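Local coordinates for putative lipoprotein YcdA (Bacillus subtilis subsp. subtilis str. 168, PDB 4R4G), which is of unknown function but is a putative membrane lipoprotein with an Ig-like domain joined to a mixed helix-and-sheet domain, at residues Lys20-Ser28 with Ile136-Gln144; Glu233-Asp244 with Pro288-Met299. All coordinates share one frame; numbering follows the deposited sequence. Where two conformers were deposited one is given.

How the contacts relate
Contact 1 and contact 2 follow each other along the chain, contact 1 closing before contact 2 opens, and they illustrate two ways in which distant segments come together in a two-domain protein. Contact 1 lays the helix that probably begins the kinked linker against strand 16-25 of the N-terminal Ig-like domain. Contact 2 pairs two strands of the mixed sheet in the C-terminal domain. Their centres are about 24 Å apart and their nearest atoms about 6 Å, without touching. Strand 221-230 lies between them in the fold: it takes L26 and L143 from contact 1 and pairs with strand 233-244 of contact 2, so the domain junction packs against that mixed sheet.

Contact 1: residues Lys20-Ser28 with Ile136-Gln144; sequences KDVSYTLPS and ILATADKLQ
V22 turns its CG1 methyl onto I136, meeting I136 CG2 at 4.0 Å just after the classic beta bulge in which K20 and D21 both face N44. One residue on, the CB of S23 lies 3.7 Å from T139 CG2. The main polar link follows at Y24, whose backbone N donates to T139 OG1 over 3.0 Å in an almost straight bond (177°). The T139 hydroxyl stands between its own backbone N and carbonyl carbon (chi1 67°), turned to the strand; it gives its proton to I136 O and so can accept from Y24. The phenol ring of Y24 lies square across I136: CE2 meets I136 CG2 at 3.6 Å, CD2 lies 3.6 Å from A140 CB, and the CA of L137 sits at the ring edge. Strand and helix run 31° from parallel, a strand of the Ig-like domain's four-stranded antiparallel sheet carrying the helix that leads out of it, consistent with the kinked helix joining the two domains. The phenol oxygen reaches beyond this pair to G105 N and G131 O, and an alanine here would probably leave both without their mate and open a gap beside I136 and A140. Past T25, whose hydroxyl bonds V40 O, L26 and L143 run alongside one another, pointing opposite ways, L26 CG 4.1 Å from L143 CD1, and both also touch I229.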
ATOM      1  N   LYS A  20       8.332  19.247 -18.083  1.00 82.38           N
ATOM      2  CA  LYS A  20       8.058  19.946 -16.837  1.00 84.39           C
ATOM      3  C   LYS A  20       8.367  19.092 -15.601  1.00 89.16           C
ATOM      4  O   LYS A  20       8.864  19.648 -14.622  1.00 92.93           O
ATOM      5  CB  LYS A  20       6.615  20.479 -16.808  1.00 87.47           C
ATOM      6  CG  LYS A  20       6.329  21.470 -17.938  1.00 96.49           C
ATOM      7  CD  LYS A  20       5.273  22.510 -17.558  1.00116.32           C
ATOM      8  CE  LYS A  20       5.359  23.744 -18.441  1.00129.39           C
ATOM      9  NZ  LYS A  20       4.249  24.707 -18.208  1.00138.48           N
ATOM     10  N   ASP A  21       8.103  17.767 -15.620  1.00 82.32           N
ATOM     11  CA  ASP A  21       8.367  16.889 -14.458  1.00 80.14           C
ATOM     12  C   ASP A  21       8.590  15.418 -14.872  1.00 77.91           C
ATOM     13  O   ASP A  21       8.080  15.005 -15.913  1.00 76.60           O
ATOM     14  CB  ASP A  21       7.193  16.978 -13.462  1.00 83.56           C
ATOM     15  CG  ASP A  21       7.469  16.340 -12.117  1.00104.78           C
ATOM     16  OD1 ASP A  21       8.243  16.928 -11.333  1.00109.52           O
ATOM     17  OD2 ASP A  21       6.931  15.233 -11.858  1.00112.63           O
ATOM     18  N   VAL A  22       9.355  14.632 -14.064  1.00 70.99           N
ATOM     19  CA  VAL A  22       9.642  13.203 -14.289  1.00 67.22           C
ATOM     20  C   VAL A  22       9.608  12.477 -12.944  1.00 74.66           C
ATOM     21  O   VAL A  22      10.418  12.764 -12.055  1.00 77.27           O
ATOM     22  CB  VAL A  22      10.973  12.913 -15.043  1.00 69.17           C
ATOM     23  CG1 VAL A  22      11.246  11.419 -15.134  1.00 66.34           C
ATOM     24  CG2 VAL A  22      10.978  13.523 -16.443  1.00 69.23           C
ATOM     25  N   SER A  23       8.700  11.512 -12.805  1.00 69.73           N
ATOM     26  CA  SER A  23       8.593  10.748 -11.574  1.00 68.92           C
ATOM     27  C   SER A  23       8.210   9.313 -11.843  1.00 71.30           C
ATOM     28  O   SER A  23       7.681   8.995 -12.907  1.00 70.68           O
ATOM     29  CB  SER A  23       7.563  11.385 -10.648  1.00 73.43           C
ATOM     30  OG  SER A  23       6.267  11.352 -11.216  1.00 82.79           O
ATOM     31  N   TYR A  24       8.495   8.446 -10.872  1.00 67.63           N
ATOM     32  CA  TYR A  24       8.102   7.042 -10.881  1.00 65.22           C
ATOM     33  C   TYR A  24       6.752   6.930 -10.209  1.00 68.26           C
ATOM     34  O   TYR A  24       6.477   7.618  -9.202  1.00 68.97           O
ATOM     35  CB  TYR A  24       9.126   6.159 -10.152  1.00 65.60           C
ATOM     36  CG  TYR A  24      10.468   6.035 -10.832  1.00 67.69           C
ATOM     37  CD1 TYR A  24      10.605   5.319 -12.022  1.00 68.27           C
ATOM     38  CD2 TYR A  24      11.619   6.546 -10.241  1.00 70.40           C
ATOM     39  CE1 TYR A  24      11.851   5.157 -12.628  1.00 69.05           C
ATOM     40  CE2 TYR A  24      12.872   6.389 -10.839  1.00 72.12           C
ATOM     41  CZ  TYR A  24      12.981   5.700 -12.038  1.00 75.29           C
ATOM     42  OH  TYR A  24      14.204   5.535 -12.632  1.00 72.30           O
ATOM     43  N   THR A  25       5.889   6.098 -10.782  1.00 62.37           N
ATOM     44  CA  THR A  25       4.563   5.859 -10.226  1.00 61.95           C
ATOM     45  C   THR A  25       4.300   4.357 -10.233  1.00 65.03           C
ATOM     46  O   THR A  25       5.007   3.576 -10.893  1.00 61.82           O
ATOM     47  CB  THR A  25       3.450   6.642 -10.981  1.00 69.37           C
ATOM     48  OG1 THR A  25       3.375   6.229 -12.354  1.00 68.75           O
ATOM     49  CG2 THR A  25       3.588   8.166 -10.875  1.00 65.91           C
ATOM     50  N   LEU A  26       3.308   3.954  -9.451  1.00 63.65           N
ATOM     51  CA  LEU A  26       2.892   2.572  -9.430  1.00 63.40           C
ATOM     52  C   LEU A  26       1.888   2.442 -10.528  1.00 68.76           C
ATOM     53  O   LEU A  26       1.112   3.388 -10.711  1.00 70.14           O
ATOM     54  CB  LEU A  26       2.264   2.182  -8.079  1.00 63.65           C
ATOM     55  CG  LEU A  26       3.175   1.927  -6.892  1.00 68.29           C
ATOM     56  CD1 LEU A  26       2.342   1.752  -5.672  1.00 69.48           C
ATOM     57  CD2 LEU A  26       4.032   0.678  -7.086  1.00 67.73           C
ATOM     58  N   PRO A  27       1.803   1.289 -11.217  1.00 64.02           N
ATOM     59  CA  PRO A  27       0.785   1.149 -12.265  1.00 64.76           C
ATOM     60  C   PRO A  27      -0.668   1.265 -11.761  1.00 75.45           C
ATOM     61  O   PRO A  27      -0.946   1.276 -10.552  1.00 77.89           O
ATOM     62  CB  PRO A  27       1.064  -0.244 -12.836  1.00 65.76           C
ATOM     63  CG  PRO A  27       1.890  -0.940 -11.828  1.00 69.17           C
ATOM     64  CD  PRO A  27       2.660   0.087 -11.120  1.00 64.34           C
ATOM     65  N   SER A  28      -1.609   1.396 -12.715  1.00 74.37           N
ATOM     66  CA  SER A  28      -3.044   1.451 -12.446  1.00 75.39           C
ATOM     67  C   SER A  28      -3.465   0.102 -11.871  1.00 78.12           C
ATOM     68  O   SER A  28      -2.813  -0.894 -12.205  1.00 77.17           O
ATOM     69  CB  SER A  28      -3.795   1.750 -13.744  1.00 79.97           C
ATOM     70  OG  SER A  28      -5.205   1.628 -13.633  1.00 89.34           O
ATOM     71  N   ILE A 136      14.556  12.035  -9.183  1.00 89.37           N
ATOM     72  CA  ILE A 136      13.644  11.088  -9.838  1.00 85.16           C
ATOM     73  C   ILE A 136      13.485   9.812  -8.995  1.00 87.27           C
ATOM     74  O   ILE A 136      12.367   9.313  -8.890  1.00 85.06           O
ATOM     75  CB  ILE A 136      14.075  10.768 -11.302  1.00 85.94           C
ATOM     76  CG1 ILE A 136      14.217  12.072 -12.110  1.00 87.53           C
ATOM     77  CG2 ILE A 136      13.092   9.798 -11.984  1.00 81.76           C
ATOM     78  CD1 ILE A 136      14.936  11.961 -13.462  1.00 92.93           C
ATOM     79  N   LEU A 137      14.583   9.307  -8.398  1.00 84.63           N
ATOM     80  CA  LEU A 137      14.591   8.092  -7.568  1.00 83.58           C
ATOM     81  C   LEU A 137      13.808   8.273  -6.250  1.00 88.01           C
ATOM     82  O   LEU A 137      13.279   7.295  -5.706  1.00 85.37           O
ATOM     83  CB  LEU A 137      16.034   7.677  -7.246  1.00 85.29           C
ATOM     84  CG  LEU A 137      16.784   6.868  -8.289  1.00 88.50           C
ATOM     85  CD1 LEU A 137      18.227   6.796  -7.938  1.00 91.03           C
ATOM     86  CD2 LEU A 137      16.252   5.453  -8.368  1.00 88.58           C
ATOM     87  N   ALA A 138      13.754   9.525  -5.744  1.00 87.23           N
ATOM     88  CA  ALA A 138      13.052   9.911  -4.518  1.00 88.01           C
ATOM     89  C   ALA A 138      11.566   9.559  -4.605  1.00 89.77           C
ATOM     90  O   ALA A 138      10.982   9.026  -3.650  1.00 88.69           O
ATOM     91  CB  ALA A 138      13.217  11.410  -4.275  1.00 91.37           C
ATOM     92  N   THR A 139      10.980   9.831  -5.784  1.00 84.43           N
ATOM     93  CA  THR A 139       9.577   9.622  -6.103  1.00 81.66           C
ATOM     94  C   THR A 139       9.219   8.132  -5.963  1.00 81.91           C
ATOM     95  O   THR A 139       8.132   7.838  -5.472  1.00 80.31           O
ATOM     96  CB  THR A 139       9.267  10.209  -7.483  1.00 88.36           C
ATOM     97  OG1 THR A 139       9.948   9.459  -8.485  1.00 92.11           O
ATOM     98  CG2 THR A 139       9.667  11.689  -7.601  1.00 85.72           C
ATOM     99  N   ALA A 140      10.154   7.211  -6.311  1.00 77.52           N
ATOM    100  CA  ALA A 140       9.962   5.749  -6.232  1.00 76.47           C
ATOM    101  C   ALA A 140       9.884   5.209  -4.788  1.00 83.49           C
ATOM    102  O   ALA A 140       9.276   4.150  -4.537  1.00 80.57           O
ATOM    103  CB  ALA A 140      11.085   5.040  -6.966  1.00 76.99           C
ATOM    104  N   ASP A 141      10.534   5.935  -3.862  1.00 84.93           N
ATOM    105  CA  ASP A 141      10.634   5.619  -2.434  1.00 86.54           C
ATOM    106  C   ASP A 141       9.326   5.949  -1.688  1.00 88.28           C
ATOM    107  O   ASP A 141       8.882   5.142  -0.862  1.00 89.25           O
ATOM    108  CB  ASP A 141      11.832   6.365  -1.811  1.00 91.64           C
ATOM    109  CG  ASP A 141      13.186   5.962  -2.385  1.00105.85           C
ATOM    110  OD1 ASP A 141      13.299   4.814  -2.917  1.00105.13           O
ATOM    111  OD2 ASP A 141      14.143   6.781  -2.289  1.00113.60           O
ATOM    112  N   LYS A 142       8.699   7.103  -2.021  1.00 81.34           N
ATOM    113  CA  LYS A 142       7.424   7.586  -1.472  1.00 79.45           C
ATOM    114  C   LYS A 142       6.238   6.664  -1.825  1.00 77.74           C
ATOM    115  O   LYS A 142       5.135   6.838  -1.290  1.00 77.10           O
ATOM    116  CB  LYS A 142       7.129   9.004  -2.013  1.00 82.22           C
ATOM    117  CG  LYS A 142       7.333  10.117  -1.008  1.00 99.35           C
ATOM    118  CD  LYS A 142       6.201  11.146  -1.075  1.00112.68           C
ATOM    119  CE  LYS A 142       6.291  12.202   0.016  1.00132.05           C
ATOM    120  NZ  LYS A 142       5.909  11.683   1.370  1.00140.46           N
ATOM    121  N   LEU A 143       6.459   5.717  -2.739  1.00 71.91           N
ATOM    122  CA  LEU A 143       5.408   4.844  -3.253  1.00 70.80           C
ATOM    123  C   LEU A 143       4.930   3.846  -2.208  1.00 73.96           C
ATOM    124  O   LEU A 143       3.728   3.574  -2.130  1.00 74.47           O
ATOM    125  CB  LEU A 143       5.843   4.121  -4.560  1.00 69.78           C
ATOM    126  CG  LEU A 143       6.061   5.022  -5.812  1.00 73.66           C
ATOM    127  CD1 LEU A 143       6.560   4.218  -7.001  1.00 71.75           C
ATOM    128  CD2 LEU A 143       4.794   5.781  -6.193  1.00 75.92           C
ATOM    129  N   GLN A 144       5.845   3.349  -1.378  1.00 69.13           N
ATOM    130  CA  GLN A 144       5.489   2.387  -0.344  1.00 67.50           C
ATOM    131  C   GLN A 144       5.178   3.050   1.030  1.00 71.80           C
ATOM    132  O   GLN A 144       4.950   2.333   2.005  1.00 72.11           O
ATOM    133  CB  GLN A 144       6.571   1.325  -0.232  1.00 68.18           C
ATOM    134  CG  GLN A 144       6.729   0.534  -1.529  1.00 69.11           C
ATOM    135  CD  GLN A 144       5.556  -0.345  -1.824  1.00 81.76           C
ATOM    136  OE1 GLN A 144       4.955  -0.930  -0.919  1.00 75.28           O
ATOM    137  NE2 GLN A 144       5.211  -0.462  -3.102  1.00 74.56           N
TER

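Contact 2: residues Glu233-Asp244 with Pro288-Met299; sequences EAIVEATVKPVD and PASSEKTVEVKM
P288 and A289 meet the far end of strand 233-244: P288 CB packs on K241 CE, and P242 O takes the A289 N-H at 2.7 Å, while A289 CB rests against the P242 ring and D244 CB. The V243-P288 backbone bridge that this bond accompanies is separate from the main ladder, the register shifting by two residues between V240 and V243. E292 then stretches its carboxylate alongside T239, OE1 reaching T239 CG2 at 3.4 Å. From K293 the strands run as an antiparallel ladder, 155° between their directions, and K293, V295, V297 and M299 each exchange two backbone bonds with V240, A238, V236 and A234. V240 N to K293 O, at 2.8 Å, is nearly straight. T294 and T239 face each other across a non-hydrogen-bonded pair, and T294 CG2 also touches E237 CG. E296 lies next to E237, OE1 of E237 3.6 Å from OE2 of E296 and the carboxylate planes turned by 64°. K298 lays its CB over I235 CD1, 3.8 Å away, and its chain folds at chi3 (76°) to bring NZ round to E233 OE1 in a 3.6 Å salt bridge. M299, present as selenomethionine, sets CG against V236 CG2 at 3.6 Å. The sheet is thus two-faced: A234, V236, A238, V295 and V297 pack on helices 145-157 and 314-321, K293 leading off from that face, while the other is mostly polar, with T239, T294, E237, E296 and K298 around I235, and there the two glutamates, as neighbouring like charges, would probably hold a proton more readily than isolated ones.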
ATOM      1  N   GLU A 233      -6.015   7.975  -2.193  1.00 88.37           N
ATOM      2  CA  GLU A 233      -6.168   6.656  -1.597  1.00 86.18           C
ATOM      3  C   GLU A 233      -5.350   5.577  -2.312  1.00 85.61           C
ATOM      4  O   GLU A 233      -5.328   5.517  -3.549  1.00 84.90           O
ATOM      5  CB  GLU A 233      -7.653   6.239  -1.438  1.00 89.45           C
ATOM      6  CG  GLU A 233      -8.538   6.138  -2.675  1.00103.42           C
ATOM      7  CD  GLU A 233      -9.989   5.758  -2.392  1.00128.70           C
ATOM      8  OE1 GLU A 233     -10.602   6.337  -1.462  1.00112.08           O
ATOM      9  OE2 GLU A 233     -10.515   4.881  -3.117  1.00125.19           O
ATOM     10  N   ALA A 234      -4.670   4.720  -1.497  1.00 78.22           N
ATOM     11  CA  ALA A 234      -3.822   3.613  -1.961  1.00 74.50           C
ATOM     12  C   ALA A 234      -4.383   2.253  -1.615  1.00 75.13           C
ATOM     13  O   ALA A 234      -5.236   2.139  -0.735  1.00 75.75           O
ATOM     14  CB  ALA A 234      -2.433   3.729  -1.359  1.00 74.31           C
ATOM     15  N   ILE A 235      -3.862   1.212  -2.292  1.00 68.99           N
ATOM     16  CA  ILE A 235      -4.174  -0.196  -2.040  1.00 67.81           C
ATOM     17  C   ILE A 235      -2.896  -0.879  -1.578  1.00 70.65           C
ATOM     18  O   ILE A 235      -1.913  -0.943  -2.324  1.00 70.10           O
ATOM     19  CB  ILE A 235      -4.852  -0.954  -3.227  1.00 70.66           C
ATOM     20  CG1 ILE A 235      -6.211  -0.328  -3.597  1.00 72.55           C
ATOM     21  CG2 ILE A 235      -4.983  -2.477  -2.939  1.00 70.43           C
ATOM     22  CD1 ILE A 235      -7.274  -0.239  -2.446  1.00 88.21           C
ATOM     23  N   VAL A 236      -2.915  -1.370  -0.330  1.00 66.45           N
ATOM     24  CA  VAL A 236      -1.815  -2.081   0.286  1.00 64.11           C
ATOM     25  C   VAL A 236      -2.196  -3.547   0.331  1.00 69.94           C
ATOM     26  O   VAL A 236      -3.282  -3.910   0.798  1.00 71.79           O
ATOM     27  CB  VAL A 236      -1.432  -1.528   1.674  1.00 67.23           C
ATOM     28  CG1 VAL A 236      -0.179  -2.230   2.201  1.00 67.37           C
ATOM     29  CG2 VAL A 236      -1.212  -0.022   1.638  1.00 66.81           C
ATOM     30  N   GLU A 237      -1.318  -4.376  -0.201  1.00 66.03           N
ATOM     31  CA  GLU A 237      -1.465  -5.817  -0.255  1.00 67.07           C
ATOM     32  C   GLU A 237      -0.711  -6.387   0.942  1.00 70.99           C
ATOM     33  O   GLU A 237       0.520  -6.306   1.007  1.00 71.24           O
ATOM     34  CB  GLU A 237      -0.911  -6.308  -1.596  1.00 68.98           C
ATOM     35  CG  GLU A 237      -1.224  -7.738  -1.972  1.00 83.82           C
ATOM     36  CD  GLU A 237      -1.240  -7.995  -3.469  1.00112.00           C
ATOM     37  OE1 GLU A 237      -1.987  -7.292  -4.194  1.00111.18           O
ATOM     38  OE2 GLU A 237      -0.524  -8.923  -3.912  1.00106.13           O
ATOM     39  N   ALA A 238      -1.454  -6.875   1.936  1.00 66.58           N
ATOM     40  CA  ALA A 238      -0.867  -7.434   3.151  1.00 64.47           C
ATOM     41  C   ALA A 238      -0.818  -8.942   3.062  1.00 65.82           C
ATOM     42  O   ALA A 238      -1.853  -9.585   2.893  1.00 65.54           O
ATOM     43  CB  ALA A 238      -1.663  -7.000   4.359  1.00 64.92           C
ATOM     44  N   THR A 239       0.389  -9.505   3.104  1.00 61.53           N
ATOM     45  CA  THR A 239       0.542 -10.950   3.039  1.00 62.65           C
ATOM     46  C   THR A 239       0.859 -11.350   4.453  1.00 68.47           C
ATOM     47  O   THR A 239       1.898 -10.970   5.010  1.00 69.77           O
ATOM     48  CB  THR A 239       1.549 -11.375   1.951  1.00 70.38           C
ATOM     49  OG1 THR A 239       1.159 -10.819   0.670  1.00 68.65           O
ATOM     50  CG2 THR A 239       1.690 -12.884   1.859  1.00 63.98           C
ATOM     51  N   VAL A 240      -0.085 -12.054   5.064  1.00 64.36           N
ATOM     52  CA  VAL A 240       0.000 -12.382   6.460  1.00 63.32           C
ATOM     53  C   VAL A 240       0.201 -13.862   6.703  1.00 71.05           C
ATOM     54  O   VAL A 240      -0.580 -14.681   6.208  1.00 71.89           O
ATOM     55  CB  VAL A 240      -1.297 -11.878   7.177  1.00 65.29           C
ATOM     56  CG1 VAL A 240      -1.363 -12.340   8.642  1.00 65.21           C
ATOM     57  CG2 VAL A 240      -1.446 -10.354   7.076  1.00 63.05           C
ATOM     58  N   LYS A 241       1.248 -14.183   7.514  1.00 68.99           N
ATOM     59  CA  LYS A 241       1.569 -15.514   8.017  0.50 70.26           C
ATOM     60  C   LYS A 241       0.857 -15.608   9.375  1.00 74.01           C
ATOM     61  O   LYS A 241       1.265 -14.891  10.298  1.00 72.41           O
ATOM     62  CB  LYS A 241       3.104 -15.685   8.128  0.50 73.42           C
ATOM     63  CG  LYS A 241       3.581 -17.043   8.668  0.50 86.15           C
ATOM     64  CD  LYS A 241       5.125 -17.161   8.701  0.50 96.29           C
ATOM     65  CE  LYS A 241       5.788 -16.439   9.862  0.50 99.33           C
ATOM     66  NZ  LYS A 241       7.268 -16.416   9.737  0.50104.23           N
ATOM     67  N   PRO A 242      -0.251 -16.365   9.521  1.00 71.43           N
ATOM     68  CA  PRO A 242      -0.946 -16.365  10.810  1.00 70.87           C
ATOM     69  C   PRO A 242      -0.353 -17.289  11.849  1.00 77.58           C
ATOM     70  O   PRO A 242       0.428 -18.168  11.507  1.00 80.77           O
ATOM     71  CB  PRO A 242      -2.351 -16.848  10.443  1.00 73.21           C
ATOM     72  CG  PRO A 242      -2.158 -17.709   9.277  1.00 79.74           C
ATOM     73  CD  PRO A 242      -0.936 -17.239   8.542  1.00 74.85           C
ATOM     74  N   VAL A 243      -0.766 -17.109  13.112  1.00 71.33           N
ATOM     75  CA  VAL A 243      -0.435 -18.011  14.189  1.00 72.33           C
ATOM     76  C   VAL A 243      -1.403 -19.199  13.959  1.00 81.78           C
ATOM     77  O   VAL A 243      -2.575 -18.969  13.638  1.00 80.77           O
ATOM     78  CB  VAL A 243      -0.580 -17.305  15.591  1.00 74.07           C
ATOM     79  CG1 VAL A 243      -0.766 -18.289  16.720  1.00 73.66           C
ATOM     80  CG2 VAL A 243       0.602 -16.398  15.898  1.00 73.61           C
ATOM     81  N   ASP A 244      -0.908 -20.452  14.041  1.00 82.95           N
ATOM     82  CA  ASP A 244      -1.771 -21.625  13.884  1.00 84.88           C
ATOM     83  C   ASP A 244      -2.343 -21.990  15.242  1.00 86.51           C
ATOM     84  O   ASP A 244      -1.678 -22.644  16.041  1.00 87.69           O
ATOM     85  CB  ASP A 244      -1.031 -22.814  13.234  1.00 89.89           C
ATOM     86  CG  ASP A 244      -1.883 -24.059  13.018  1.00104.07           C
ATOM     87  OD1 ASP A 244      -3.128 -23.957  13.104  1.00102.89           O
ATOM     88  OD2 ASP A 244      -1.306 -25.132  12.747  1.00116.99           O
ATOM     89  N   PRO A 288       3.668 -20.198  13.821  1.00 80.84           N
ATOM     90  CA  PRO A 288       2.972 -19.789  12.598  1.00 80.49           C
ATOM     91  C   PRO A 288       2.418 -20.964  11.804  1.00 89.86           C
ATOM     92  O   PRO A 288       2.903 -22.103  11.921  1.00 92.05           O
ATOM     93  CB  PRO A 288       4.046 -19.060  11.790  1.00 81.26           C
ATOM     94  CG  PRO A 288       5.203 -18.906  12.673  1.00 86.21           C
ATOM     95  CD  PRO A 288       5.114 -19.958  13.704  1.00 83.63           C
ATOM     96  N   ALA A 289       1.382 -20.676  11.004  1.00 87.00           N
ATOM     97  CA  ALA A 289       0.752 -21.638  10.121  1.00 89.41           C
ATOM     98  C   ALA A 289       1.587 -21.775   8.854  1.00 96.79           C
ATOM     99  O   ALA A 289       2.383 -20.877   8.543  1.00 94.92           O
ATOM    100  CB  ALA A 289      -0.661 -21.190   9.792  1.00 88.91           C
ATOM    101  N   SER A 290       1.443 -22.910   8.147  1.00 98.76           N
ATOM    102  CA  SER A 290       2.149 -23.198   6.883  1.00101.14           C
ATOM    103  C   SER A 290       1.793 -22.148   5.805  1.00104.16           C
ATOM    104  O   SER A 290       2.684 -21.526   5.207  1.00102.95           O
ATOM    105  CB  SER A 290       1.790 -24.601   6.396  1.00108.73           C
ATOM    106  OG  SER A 290       0.464 -24.959   6.759  1.00120.84           O
ATOM    107  N   SER A 291       0.470 -21.913   5.643  1.00100.10           N
ATOM    108  CA  SER A 291      -0.188 -20.999   4.708  1.00 97.72           C
ATOM    109  C   SER A 291       0.031 -19.507   5.012  1.00 96.16           C
ATOM    110  O   SER A 291       0.547 -19.124   6.062  1.00 94.84           O
ATOM    111  CB  SER A 291      -1.690 -21.273   4.697  1.00102.40           C
ATOM    112  OG  SER A 291      -2.264 -21.152   5.991  1.00109.58           O
ATOM    113  N   GLU A 292      -0.370 -18.685   4.041  1.00 89.86           N
ATOM    114  CA  GLU A 292      -0.376 -17.231   4.032  1.00 86.52           C
ATOM    115  C   GLU A 292      -1.703 -16.768   3.469  1.00 89.46           C
ATOM    116  O   GLU A 292      -2.319 -17.491   2.686  1.00 91.92           O
ATOM    117  CB  GLU A 292       0.774 -16.671   3.182  1.00 87.09           C
ATOM    118  CG  GLU A 292       2.114 -16.572   3.888  1.00 99.00           C
ATOM    119  CD  GLU A 292       3.193 -15.795   3.148  1.00121.52           C
ATOM    120  OE1 GLU A 292       3.256 -15.878   1.897  1.00104.94           O
ATOM    121  OE2 GLU A 292       3.986 -15.104   3.831  1.00117.13           O
ATOM    122  N   LYS A 293      -2.150 -15.583   3.857  1.00 82.59           N
ATOM    123  CA  LYS A 293      -3.372 -14.997   3.326  1.00 81.53           C
ATOM    124  C   LYS A 293      -3.031 -13.597   2.888  1.00 82.16           C
ATOM    125  O   LYS A 293      -2.304 -12.884   3.583  1.00 80.55           O
ATOM    126  CB  LYS A 293      -4.519 -15.029   4.353  1.00 84.91           C
ATOM    127  CG  LYS A 293      -5.921 -14.889   3.738  1.00 96.74           C
ATOM    128  CD  LYS A 293      -7.004 -15.397   4.692  1.00103.92           C
ATOM    129  CE  LYS A 293      -8.388 -15.454   4.087  1.00113.59           C
ATOM    130  NZ  LYS A 293      -9.303 -16.317   4.892  1.00120.18           N
ATOM    131  N   THR A 294      -3.478 -13.230   1.704  1.00 78.29           N
ATOM    132  CA  THR A 294      -3.206 -11.901   1.187  1.00 76.05           C
ATOM    133  C   THR A 294      -4.498 -11.097   1.268  1.00 78.94           C
ATOM    134  O   THR A 294      -5.544 -11.563   0.818  1.00 80.87           O
ATOM    135  CB  THR A 294      -2.608 -11.989  -0.203  1.00 82.52           C
ATOM    136  OG1 THR A 294      -1.550 -12.955  -0.181  1.00 86.47           O
ATOM    137  CG2 THR A 294      -2.060 -10.670  -0.663  1.00 75.96           C
ATOM    138  N   VAL A 295      -4.447  -9.937   1.914  1.00 72.25           N
ATOM    139  CA  VAL A 295      -5.632  -9.099   2.100  1.00 71.43           C
ATOM    140  C   VAL A 295      -5.345  -7.761   1.490  1.00 75.43           C
ATOM    141  O   VAL A 295      -4.272  -7.213   1.717  1.00 74.76           O
ATOM    142  CB  VAL A 295      -6.046  -8.972   3.600  1.00 73.75           C
ATOM    143  CG1 VAL A 295      -7.249  -8.047   3.776  1.00 74.32           C
ATOM    144  CG2 VAL A 295      -6.351 -10.329   4.202  1.00 74.26           C
ATOM    145  N   GLU A 296      -6.283  -7.229   0.716  1.00 73.98           N
ATOM    146  CA  GLU A 296      -6.117  -5.897   0.149  1.00 74.10           C
ATOM    147  C   GLU A 296      -6.779  -4.936   1.096  1.00 78.62           C
ATOM    148  O   GLU A 296      -7.880  -5.203   1.583  1.00 80.25           O
ATOM    149  CB  GLU A 296      -6.674  -5.790  -1.277  1.00 76.88           C
ATOM    150  CG  GLU A 296      -5.739  -6.365  -2.323  1.00 89.85           C
ATOM    151  CD  GLU A 296      -6.117  -6.111  -3.769  1.00116.51           C
ATOM    152  OE1 GLU A 296      -7.305  -6.312  -4.120  1.00 99.07           O
ATOM    153  OE2 GLU A 296      -5.208  -5.771  -4.563  1.00119.97           O
ATOM    154  N   VAL A 297      -6.066  -3.875   1.438  1.00 74.14           N
ATOM    155  CA  VAL A 297      -6.504  -2.886   2.414  1.00 74.58           C
ATOM    156  C   VAL A 297      -6.344  -1.507   1.795  1.00 78.58           C
ATOM    157  O   VAL A 297      -5.298  -1.209   1.217  1.00 78.41           O
ATOM    158  CB  VAL A 297      -5.677  -3.067   3.731  1.00 77.76           C
ATOM    159  CG1 VAL A 297      -5.622  -1.797   4.570  1.00 77.93           C
ATOM    160  CG2 VAL A 297      -6.201  -4.234   4.556  1.00 77.80           C
ATOM    161  N   LYS A 298      -7.373  -0.673   1.915  1.00 74.99           N
ATOM    162  CA  LYS A 298      -7.354   0.683   1.392  1.00 74.44           C
ATOM    163  C   LYS A 298      -6.913   1.666   2.477  1.00 76.94           C
ATOM    164  O   LYS A 298      -7.462   1.678   3.587  1.00 78.04           O
ATOM    165  CB  LYS A 298      -8.741   1.057   0.825  1.00 79.06           C
ATOM    166  CG  LYS A 298      -8.812   2.371   0.039  1.00 93.70           C
ATOM    167  CD  LYS A 298     -10.223   2.658  -0.517  1.00105.35           C
ATOM    168  CE  LYS A 298     -11.217   3.138   0.526  1.00110.56           C
ATOM    169  NZ  LYS A 298     -12.468   3.648  -0.087  1.00113.30           N
HETATM  170  N   MSE A 299      -5.899   2.468   2.143  1.00 71.43           N
HETATM  171  CA  MSE A 299      -5.358   3.549   2.971  1.00 70.45           C
HETATM  172  C   MSE A 299      -5.821   4.869   2.393  1.00 79.10           C
HETATM  173  O   MSE A 299      -6.048   4.951   1.183  1.00 78.43           O
HETATM  174  CB  MSE A 299      -3.815   3.521   3.004  1.00 70.02           C
HETATM  175  CG  MSE A 299      -3.196   2.238   3.534  1.00 73.38           C
HETATM  176 SE   MSE A 299      -3.638   1.861   5.360  0.75 79.51          SE
HETATM  177  CE  MSE A 299      -2.567   3.209   6.305  1.00 77.54           C
TER